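Local coordinates for protein homoprotocatechuate 2,3-dioxygenase (PDB 4Z6M) that uses a mononuclear iron(II) site to catalyse the oxygen-dependent, extradiol ring cleavage of the catechol homoprotocatechuate, at residues D180-D183 / T187-A190; N290-W295 / D327-V332; K89-Y94 / T101-D106. The protein carries 1 engineered substitution. All coordinates share one frame; numbering follows the deposited sequence.

Contact 1: residues D180-D183 / T187-A190; sequences DIQD and TTYA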
loop_
_atom_site.group_PDB
_atom_site.type_symbol
_atom_site.label_atom_id
_atom_site.label_comp_id
_atom_site.label_asym_id
_atom_site.label_seq_id
_atom_site.Cartn_x
_atom_site.Cartn_y
_atom_site.Cartn_z
ATOM N N ASP A 180 -14.668 1.840 25.149
ATOM C CA ASP A 180 -15.246 0.723 25.893
ATOM C C ASP A 180 -16.485 0.200 25.204
ATOM O O ASP A 180 -16.982 0.814 24.241
ATOM C CB ASP A 180 -15.463 1.081 27.364
ATOM C CG ASP A 180 -16.532 2.098 27.616
ATOM O OD1 ASP A 180 -17.001 2.784 26.716
ATOM O OD2 ASP A 180 -16.865 2.268 28.793
ATOM N N ILE A 181 -16.928 -0.967 25.676
ATOM C CA ILE A 181 -18.139 -1.583 25.160
ATOM C C ILE A 181 -19.066 -1.846 26.338
ATOM O O ILE A 181 -18.660 -2.491 27.302
ATOM C CB ILE A 181 -17.832 -2.915 24.428
ATOM C CG1 ILE A 181 -17.004 -2.663 23.170
ATOM C CG2 ILE A 181 -19.112 -3.671 24.080
ATOM C CD1 ILE A 181 -16.520 -3.919 22.470
ATOM N N GLN A 182 -20.304 -1.376 26.221
ATOM C CA GLN A 182 -21.326 -1.549 27.258
ATOM C C GLN A 182 -22.639 -1.957 26.635
ATOM O O GLN A 182 -22.793 -1.903 25.423
ATOM C CB GLN A 182 -21.523 -0.243 28.036
ATOM C CG GLN A 182 -20.295 0.223 28.775
ATOM C CD GLN A 182 -20.564 1.413 29.660
ATOM O OE1 GLN A 182 -21.646 1.545 30.254
ATOM N NE2 GLN A 182 -19.578 2.252 29.800
ATOM N N ASP A 183 -23.614 -2.339 27.454
ATOM C CA ASP A 183 -24.988 -2.434 26.966
ATOM C C ASP A 183 -25.909 -1.476 27.689
ATOM O O ASP A 183 -25.464 -0.680 28.527
ATOM C CB ASP A 183 -25.494 -3.887 26.975
ATOM C CG ASP A 183 -25.660 -4.473 28.344
ATOM O OD1 ASP A 183 -25.641 -3.716 29.345
ATOM O OD2 ASP A 183 -25.820 -5.720 28.417
ATOM N N THR A 187 -24.091 -3.211 31.871
ATOM C CA THR A 187 -22.958 -4.153 31.838
ATOM C C THR A 187 -21.832 -3.588 30.997
ATOM O O THR A 187 -22.077 -3.066 29.913
ATOM C CB THR A 187 -23.399 -5.528 31.300
ATOM O OG1 THR A 187 -24.410 -6.050 32.170
ATOM C CG2 THR A 187 -22.211 -6.510 31.221
ATOM N N THR A 188 -20.600 -3.711 31.490
ATOM C CA THR A 188 -19.396 -3.404 30.707
ATOM C C THR A 188 -18.737 -4.707 30.268
ATOM O O THR A 188 -18.546 -5.614 31.086
ATOM C CB THR A 188 -18.414 -2.526 31.509
ATOM O OG1 THR A 188 -19.052 -1.304 31.863
ATOM C CG2 THR A 188 -17.164 -2.221 30.704
ATOM N N TYR A 189 -18.407 -4.790 28.980
ATOM C CA TYR A 189 -17.834 -5.977 28.394
ATOM C C TYR A 189 -16.336 -5.858 28.112
ATOM O O TYR A 189 -15.667 -6.894 28.019
ATOM C CB TYR A 189 -18.561 -6.333 27.106
ATOM C CG TYR A 189 -20.003 -6.671 27.338
ATOM C CD1 TYR A 189 -20.991 -5.686 27.372
ATOM C CD2 TYR A 189 -20.392 -7.986 27.582
ATOM C CE1 TYR A 189 -22.315 -6.030 27.608
ATOM C CE2 TYR A 189 -21.706 -8.317 27.807
ATOM C CZ TYR A 189 -22.671 -7.334 27.827
ATOM O OH TYR A 189 -23.976 -7.682 28.071
ATOM N N ALA A 190 -15.823 -4.632 27.938
ATOM C CA ALA A 190 -14.442 -4.440 27.545
ATOM C C ALA A 190 -14.093 -2.977 27.698
ATOM O O ALA A 190 -14.967 -2.120 27.578
ATOM C CB ALA A 190 -14.229 -4.895 26.118
HETATM O O HOH W 1 -26.381 -6.943 30.709
#
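Asp-183 takes hold of the returning strand with both carboxylate oxygens. Its OD2 accepts from Tyr-189 OH at 2.7 Å; the hydroxyl arrives from above the carboxylate plane, which stands 79° from the phenol ring. Asp-183 OD1 receives Thr-187 N at 3.0 Å on its syn side, well out of the carboxylate plane, and it also takes the backbone N of Glu-185 within the turn. CG sits between the backbone N and the carbonyl carbon (chi1 67°), which brings the carboxylate round to Thr-187 and to the hydroxyl edge of Tyr-189. A water joins Asp-183 OD2 to Thr-187 OG1, donating to the first and accepting from the second.

The main chain closes the hairpin through Asp-183 N to Thr-187 O, Tyr-189 N to Ile-181 O (2.9 Å) and Ile-181 N to Ala-190 O (3.0 Å). Between the bridges Ile-181/Ala-190 and Gln-182/Thr-188 the register slips by one residue, a beta bulge, and Tyr-189 falls in the slip. Thr-187 CG2 lies 3.5 Å above the plane of the Tyr-189 ring, offset toward the rim. Apolar contact is light: Ile-181 CG2 meets Tyr-189 CB at 4.1 Å.

This antiparallel hairpin belongs to the sheet of the second glyoxalase-like domain. Thr-188 packs on helix 163-172, Ile-181 and Tyr-189 rest against helix 329-333, and strand 283-286 pairs with strand 176-182 on the side away from strand 188-194.

Contact 2: residues N290-W295 / D327-V332; sequences NQRRDW and DSELEV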
loop_
_atom_site.group_PDB
_atom_site.type_symbol
_atom_site.label_atom_id
_atom_site.label_comp_id
_atom_site.label_asym_id
_atom_site.label_seq_id
_atom_site.Cartn_x
_atom_site.Cartn_y
_atom_site.Cartn_z
ATOM N N ASN A 290 -22.880 -4.560 15.527
ATOM C CA ASN A 290 -22.081 -5.502 14.778
ATOM C C ASN A 290 -20.922 -4.871 14.028
ATOM O O ASN A 290 -20.193 -5.602 13.391
ATOM C CB ASN A 290 -22.958 -6.275 13.788
ATOM C CG ASN A 290 -22.260 -7.489 13.215
ATOM O OD1 ASN A 290 -21.774 -8.359 13.949
ATOM N ND2 ASN A 290 -22.203 -7.561 11.886
ATOM N N GLN A 291 -20.715 -3.562 14.139
ATOM C CA GLN A 291 -19.502 -2.925 13.619
ATOM C C GLN A 291 -18.465 -2.572 14.687
ATOM O O GLN A 291 -17.437 -1.972 14.367
ATOM C CB GLN A 291 -19.839 -1.689 12.763
ATOM C CG GLN A 291 -20.698 -2.012 11.554
ATOM C CD GLN A 291 -20.922 -0.886 10.535
ATOM O OE1 GLN A 291 -21.670 -1.067 9.582
ATOM N NE2 GLN A 291 -20.336 0.267 10.752
ATOM N N ARG A 292 -18.701 -2.970 15.940
ATOM C CA ARG A 292 -17.840 -2.495 17.018
ATOM C C ARG A 292 -16.486 -3.216 17.022
ATOM O O ARG A 292 -15.493 -2.605 17.381
ATOM C CB ARG A 292 -18.515 -2.643 18.371
ATOM C CG ARG A 292 -18.512 -4.085 18.895
ATOM C CD ARG A 292 -19.569 -4.423 19.948
ATOM N NE ARG A 292 -19.413 -5.820 20.335
ATOM C CZ ARG A 292 -19.806 -6.827 19.572
ATOM N NH1 ARG A 292 -20.475 -6.601 18.453
ATOM N NH2 ARG A 292 -19.554 -8.071 19.942
ATOM N N ARG A 293 -16.468 -4.519 16.711
ATOM C CA ARG A 293 -15.222 -5.300 16.798
ATOM C C ARG A 293 -14.597 -5.501 15.420
ATOM O O ARG A 293 -13.383 -5.342 15.245
ATOM C CB ARG A 293 -15.486 -6.637 17.499
ATOM C CG ARG A 293 -15.626 -6.471 19.006
ATOM C CD ARG A 293 -15.420 -7.754 19.769
ATOM N NE ARG A 293 -15.498 -7.557 21.216
ATOM C CZ ARG A 293 -14.503 -7.157 21.992
ATOM N NH1 ARG A 293 -13.320 -6.843 21.496
ATOM N NH2 ARG A 293 -14.686 -7.091 23.297
ATOM N N ASP A 294 -15.443 -5.823 14.448
ATOM C CA ASP A 294 -15.105 -5.775 13.028
ATOM C C ASP A 294 -16.028 -4.762 12.375
ATOM O O ASP A 294 -17.245 -4.964 12.305
ATOM C CB ASP A 294 -15.215 -7.147 12.357
ATOM C CG ASP A 294 -14.630 -7.128 10.995
ATOM O OD1 ASP A 294 -13.370 -7.210 10.890
ATOM O OD2 ASP A 294 -15.384 -6.949 10.028
ATOM N N TRP A 295 -15.426 -3.685 11.883
ATOM C CA TRP A 295 -16.157 -2.564 11.294
ATOM C C TRP A 295 -16.938 -2.975 10.048
ATOM O O TRP A 295 -17.927 -2.336 9.678
ATOM C CB TRP A 295 -15.116 -1.506 10.930
ATOM C CG TRP A 295 -15.573 -0.234 10.307
ATOM C CD1 TRP A 295 -15.169 0.269 9.113
ATOM C CD2 TRP A 295 -16.389 0.784 10.921
ATOM N NE1 TRP A 295 -15.705 1.518 8.903
ATOM C CE2 TRP A 295 -16.483 1.849 9.994
ATOM C CE3 TRP A 295 -17.099 0.875 12.126
ATOM C CZ2 TRP A 295 -17.196 3.010 10.275
ATOM C CZ3 TRP A 295 -17.847 2.043 12.380
ATOM C CH2 TRP A 295 -17.883 3.077 11.449
ATOM N N ASP A 327 -22.857 -10.711 32.190
ATOM C CA ASP A 327 -23.237 -11.309 30.919
ATOM C C ASP A 327 -22.023 -11.499 29.973
ATOM O O ASP A 327 -21.046 -10.730 30.008
ATOM C CB ASP A 327 -24.294 -10.452 30.203
ATOM C CG ASP A 327 -25.667 -10.490 30.879
ATOM O OD1 ASP A 327 -25.907 -11.321 31.783
ATOM O OD2 ASP A 327 -26.525 -9.677 30.493
ATOM N N SER A 328 -22.140 -12.536 29.145
ATOM C CA SER A 328 -21.099 -12.960 28.218
ATOM C C SER A 328 -21.298 -12.264 26.887
ATOM O O SER A 328 -22.361 -12.365 26.271
ATOM C CB SER A 328 -21.165 -14.467 28.013
ATOM O OG SER A 328 -20.572 -14.874 26.793
ATOM N N GLU A 329 -20.264 -11.576 26.418
ATOM C CA GLU A 329 -20.334 -10.930 25.103
ATOM C C GLU A 329 -20.665 -11.937 23.991
ATOM O O GLU A 329 -21.489 -11.649 23.114
ATOM C CB GLU A 329 -19.034 -10.193 24.801
ATOM C CG GLU A 329 -19.108 -9.386 23.502
ATOM C CD GLU A 329 -18.025 -8.342 23.335
ATOM O OE1 GLU A 329 -17.120 -8.251 24.185
ATOM O OE2 GLU A 329 -18.080 -7.601 22.324
ATOM N N LEU A 330 -20.056 -13.121 24.024
ATOM C CA LEU A 330 -20.393 -14.162 23.059
ATOM C C LEU A 330 -21.899 -14.452 23.117
ATOM O O LEU A 330 -22.601 -14.430 22.101
ATOM C CB LEU A 330 -19.610 -15.435 23.368
ATOM C CG LEU A 330 -19.854 -16.641 22.430
ATOM C CD1 LEU A 330 -18.658 -17.589 22.464
ATOM C CD2 LEU A 330 -21.132 -17.419 22.733
ATOM N N GLU A 331 -22.403 -14.730 24.321
ATOM C CA GLU A 331 -23.796 -15.154 24.432
ATOM C C GLU A 331 -24.782 -14.074 23.985
ATOM O O GLU A 331 -25.763 -14.380 23.304
ATOM C CB GLU A 331 -24.131 -15.640 25.846
ATOM C CG GLU A 331 -23.358 -16.903 26.238
ATOM C CD GLU A 331 -23.756 -18.165 25.460
ATOM O OE1 GLU A 331 -24.755 -18.149 24.698
ATOM O OE2 GLU A 331 -23.064 -19.203 25.609
ATOM N N VAL A 332 -24.518 -12.821 24.335
ATOM C CA VAL A 332 -25.489 -11.767 24.036
ATOM C C VAL A 332 -25.431 -11.299 22.592
ATOM O O VAL A 332 -26.367 -10.628 22.136
ATOM C CB VAL A 332 -25.396 -10.573 25.008
ATOM C CG1 VAL A 332 -25.512 -11.037 26.449
ATOM C CG2 VAL A 332 -24.136 -9.745 24.808
#
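Arg-292 and Arg-293 converge on the single carboxylate of Glu-329 in a buried salt-bridge network between a loop and the first turn of helix 329-333. Both arginines reach the acid from the direction opposite to its own extended chain, and both present the side-on edge made by NE and NH2, yet they grip it differently. Arg-292 spends both nitrogens on Glu-329 OE2: NH2, at 2.8 Å, meets the anti lone pair of that oxygen, whereas NE, at 3.0 Å, comes nearly along the C-O axis. Arg-293 spreads over the two oxygens. Its NE meets OE2 from above the carboxylate plane, while NH2 meets OE1 on the syn side, somewhat out of the plane, each bond nearly straight at 164°.

Each guanidinium is turned by a little over 40° from the carboxylate plane. For Glu-329, CG lies opposite the backbone N (chi1 -174°), and the chain runs straight out from the helix. Two positive groups around one buried acid would be expected to favour its ionised form. Tyr-305 of helix 302-306 packs against all three residues. Ser-328 is the N-cap, its OG accepting from Glu-331 N at 3.1 Å. At the junction, Glu-329 OE2 takes three N-H donors, two from Arg-292 and one from Arg-293.

Contact 3: residues K89-Y94 / T101-D106; sequences KAEAYY and TERRKD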
loop_
_atom_site.group_PDB
_atom_site.type_symbol
_atom_site.label_atom_id
_atom_site.label_comp_id
_atom_site.label_asym_id
_atom_site.label_seq_id
_atom_site.Cartn_x
_atom_site.Cartn_y
_atom_site.Cartn_z
ATOM N N LYS A 89 8.564 3.935 43.386
ATOM C CA LYS A 89 7.154 4.322 43.496
ATOM C C LYS A 89 6.239 3.136 43.250
ATOM O O LYS A 89 5.247 2.956 43.951
ATOM C CB LYS A 89 6.809 5.479 42.572
ATOM C CG LYS A 89 7.461 6.782 43.020
ATOM C CD LYS A 89 7.540 7.825 41.937
ATOM C CE LYS A 89 6.223 8.527 41.741
ATOM N NZ LYS A 89 6.407 9.991 42.006
ATOM N N ALA A 90 6.569 2.316 42.256
ATOM C CA ALA A 90 5.746 1.139 41.963
ATOM C C ALA A 90 5.724 0.155 43.143
ATOM O O ALA A 90 4.677 -0.392 43.509
ATOM C CB ALA A 90 6.225 0.441 40.696
ATOM N N GLU A 91 6.876 -0.035 43.774
ATOM C CA GLU A 91 6.952 -0.939 44.917
ATOM C C GLU A 91 6.076 -0.433 46.069
ATOM O O GLU A 91 5.301 -1.186 46.636
ATOM C CB GLU A 91 8.401 -1.092 45.364
ATOM C CG GLU A 91 8.628 -2.126 46.441
ATOM C CD GLU A 91 10.109 -2.385 46.667
ATOM O OE1 GLU A 91 10.897 -1.420 46.625
ATOM O OE2 GLU A 91 10.480 -3.544 46.893
ATOM N N ALA A 92 6.191 0.853 46.397
ATOM C CA ALA A 92 5.388 1.459 47.469
ATOM C C ALA A 92 3.893 1.407 47.160
ATOM O O ALA A 92 3.074 1.165 48.040
ATOM C CB ALA A 92 5.812 2.910 47.711
ATOM N N TYR A 93 3.552 1.628 45.901
ATOM C CA TYR A 93 2.156 1.644 45.469
ATOM C C TYR A 93 1.521 0.263 45.640
ATOM O O TYR A 93 0.455 0.123 46.256
ATOM C CB TYR A 93 2.097 2.099 44.021
ATOM C CG TYR A 93 0.725 2.418 43.481
ATOM C CD1 TYR A 93 0.215 3.705 43.577
ATOM C CD2 TYR A 93 -0.017 1.470 42.779
ATOM C CE1 TYR A 93 -1.010 4.043 43.035
ATOM C CE2 TYR A 93 -1.265 1.793 42.261
ATOM C CZ TYR A 93 -1.745 3.082 42.374
ATOM O OH TYR A 93 -2.965 3.427 41.837
ATOM N N TYR A 94 2.191 -0.768 45.142
ATOM C CA TYR A 94 1.652 -2.112 45.228
ATOM C C TYR A 94 1.703 -2.690 46.648
ATOM O O TYR A 94 0.833 -3.469 47.019
ATOM C CB TYR A 94 2.308 -3.040 44.206
ATOM C CG TYR A 94 1.708 -2.836 42.816
ATOM C CD1 TYR A 94 0.504 -3.442 42.475
ATOM C CD2 TYR A 94 2.293 -1.972 41.887
ATOM C CE1 TYR A 94 -0.070 -3.239 41.233
ATOM C CE2 TYR A 94 1.725 -1.766 40.650
ATOM C CZ TYR A 94 0.559 -2.403 40.323
ATOM O OH TYR A 94 0.028 -2.182 39.078
ATOM N N THR A 101 4.999 -8.423 46.077
ATOM C CA THR A 101 5.988 -7.778 45.254
ATOM C C THR A 101 7.302 -8.531 45.368
ATOM O O THR A 101 7.600 -9.155 46.388
ATOM C CB THR A 101 6.183 -6.304 45.644
ATOM O OG1 THR A 101 6.721 -6.199 46.965
ATOM C CG2 THR A 101 4.859 -5.555 45.602
ATOM N N GLU A 102 8.099 -8.441 44.306
ATOM C CA GLU A 102 9.449 -8.964 44.314
ATOM C C GLU A 102 10.334 -8.016 43.508
ATOM O O GLU A 102 10.018 -7.709 42.360
ATOM C CB GLU A 102 9.504 -10.370 43.705
ATOM C CG GLU A 102 10.916 -10.933 43.746
ATOM C CD GLU A 102 11.044 -12.374 43.290
ATOM O OE1 GLU A 102 9.999 -13.010 42.984
ATOM O OE2 GLU A 102 12.212 -12.855 43.236
ATOM N N ARG A 103 11.420 -7.570 44.137
ATOM C CA ARG A 103 12.314 -6.573 43.543
ATOM C C ARG A 103 13.683 -7.216 43.294
ATOM O O ARG A 103 14.273 -7.798 44.220
ATOM C CB ARG A 103 12.462 -5.407 44.525
ATOM C CG ARG A 103 13.411 -4.304 44.101
ATOM C CD ARG A 103 12.690 -3.321 43.232
ATOM N NE ARG A 103 13.447 -2.111 42.919
ATOM C CZ ARG A 103 13.302 -0.910 43.481
ATOM N NH1 ARG A 103 12.452 -0.694 44.476
ATOM N NH2 ARG A 103 14.028 0.103 43.035
ATOM N N ARG A 104 14.206 -7.084 42.064
ATOM C CA ARG A 104 15.565 -7.557 41.779
ATOM C C ARG A 104 16.377 -6.473 41.106
ATOM O O ARG A 104 16.050 -6.033 39.994
ATOM C CB ARG A 104 15.493 -8.781 40.886
ATOM C CG ARG A 104 14.851 -9.961 41.593
ATOM C CD ARG A 104 15.112 -11.240 40.861
ATOM N NE ARG A 104 14.286 -12.328 41.357
ATOM C CZ ARG A 104 14.215 -13.534 40.783
ATOM N NH1 ARG A 104 14.960 -13.821 39.711
ATOM N NH2 ARG A 104 13.398 -14.455 41.281
ATOM N N LYS A 105 17.448 -6.056 41.768
ATOM C CA LYS A 105 18.264 -4.944 41.305
ATOM C C LYS A 105 18.933 -5.211 39.961
ATOM O O LYS A 105 19.253 -4.260 39.243
ATOM C CB LYS A 105 19.319 -4.563 42.351
ATOM C CG LYS A 105 20.443 -5.572 42.464
ATOM C CD LYS A 105 21.308 -5.355 43.698
ATOM C CE LYS A 105 21.773 -3.913 43.831
ATOM N NZ LYS A 105 22.495 -3.408 42.624
ATOM N N ASP A 106 19.137 -6.484 39.629
ATOM C CA ASP A 106 19.761 -6.862 38.370
ATOM C C ASP A 106 18.788 -7.570 37.439
ATOM O O ASP A 106 19.215 -8.172 36.461
ATOM C CB ASP A 106 20.999 -7.741 38.620
ATOM C CG ASP A 106 22.120 -6.979 39.318
ATOM O OD1 ASP A 106 22.354 -5.794 38.982
ATOM O OD2 ASP A 106 22.769 -7.568 40.203
HETATM O O HOH W 2 9.390 -6.004 46.942
#
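Helix 84-96 lies against one face of the N-terminal eight-stranded mixed sheet, and here its side meets strand 101-104, an outermost strand of that sheet within the chain. Glu-91 on the helix and Arg-103 on the strand form the direct polar link, a salt bridge from Glu-91 OE1 to Arg-103 NH1 at 2.8 Å. As a hydrogen bond it is weak, with an angle of only 125° at the hydrogen. The two side chains cross at about a right angle, and the carboxylate, turned 58° from the guanidinium plane, comes to the edge of that group.

Glu-91 extends straight off the helix, whereas Arg-103 bends at its second torsion (chi2 86°), which turns the guanidinium back toward the helix. Behind the bend, Arg-103 CB lies 3.6 Å from Glu-91 OE2. That second oxygen accepts from a water at 2.7 Å, and the same water is hydrogen-bonded to Thr-101 OG1, so Glu-91 reaches two alternate residues of the strand, one directly and one through solvent. Arg-103 NH2 has further acidic partners in Asp-88 and Asp-114, which share its charge with Glu-91.

Next to the polar link the contact becomes apolar: Thr-101 CG2 packs on Tyr-94 CB at 3.8 Å. The tyrosine ring then leads away toward the sheet, meeting Val-118 and Tyr-126, and its hydroxyl bonds to that of Tyr-169. A helix leading through a short loop into a sheet strand that it also packs against is characteristic of the beta-alpha-beta-beta-beta modules of the glyoxalase and extradiol dioxygenase fold.

How the contacts relate
Followed from the N terminus, contact 3 comes first, closing the short loop from helix 84-96 to strand 101-104 in the first glyoxalase-like domain. Contact 1 follows in the second such domain, where three residues separate the segments of a hairpin. Contact 2 is last and spans a longer excursion of 31 residues, tying a loop after strand 283-286 to helix 329-333. The three run in series, neither nested nor crossed. Contacts 1 and 2 are neighbours, their centres about 10 Å apart: Ala-190 CB touches Arg-293 NH2 at 3.6 Å, joining the C-terminal region to the second sheet. Contact 3 stands apart, its centre about 32 Å from that of contact 1.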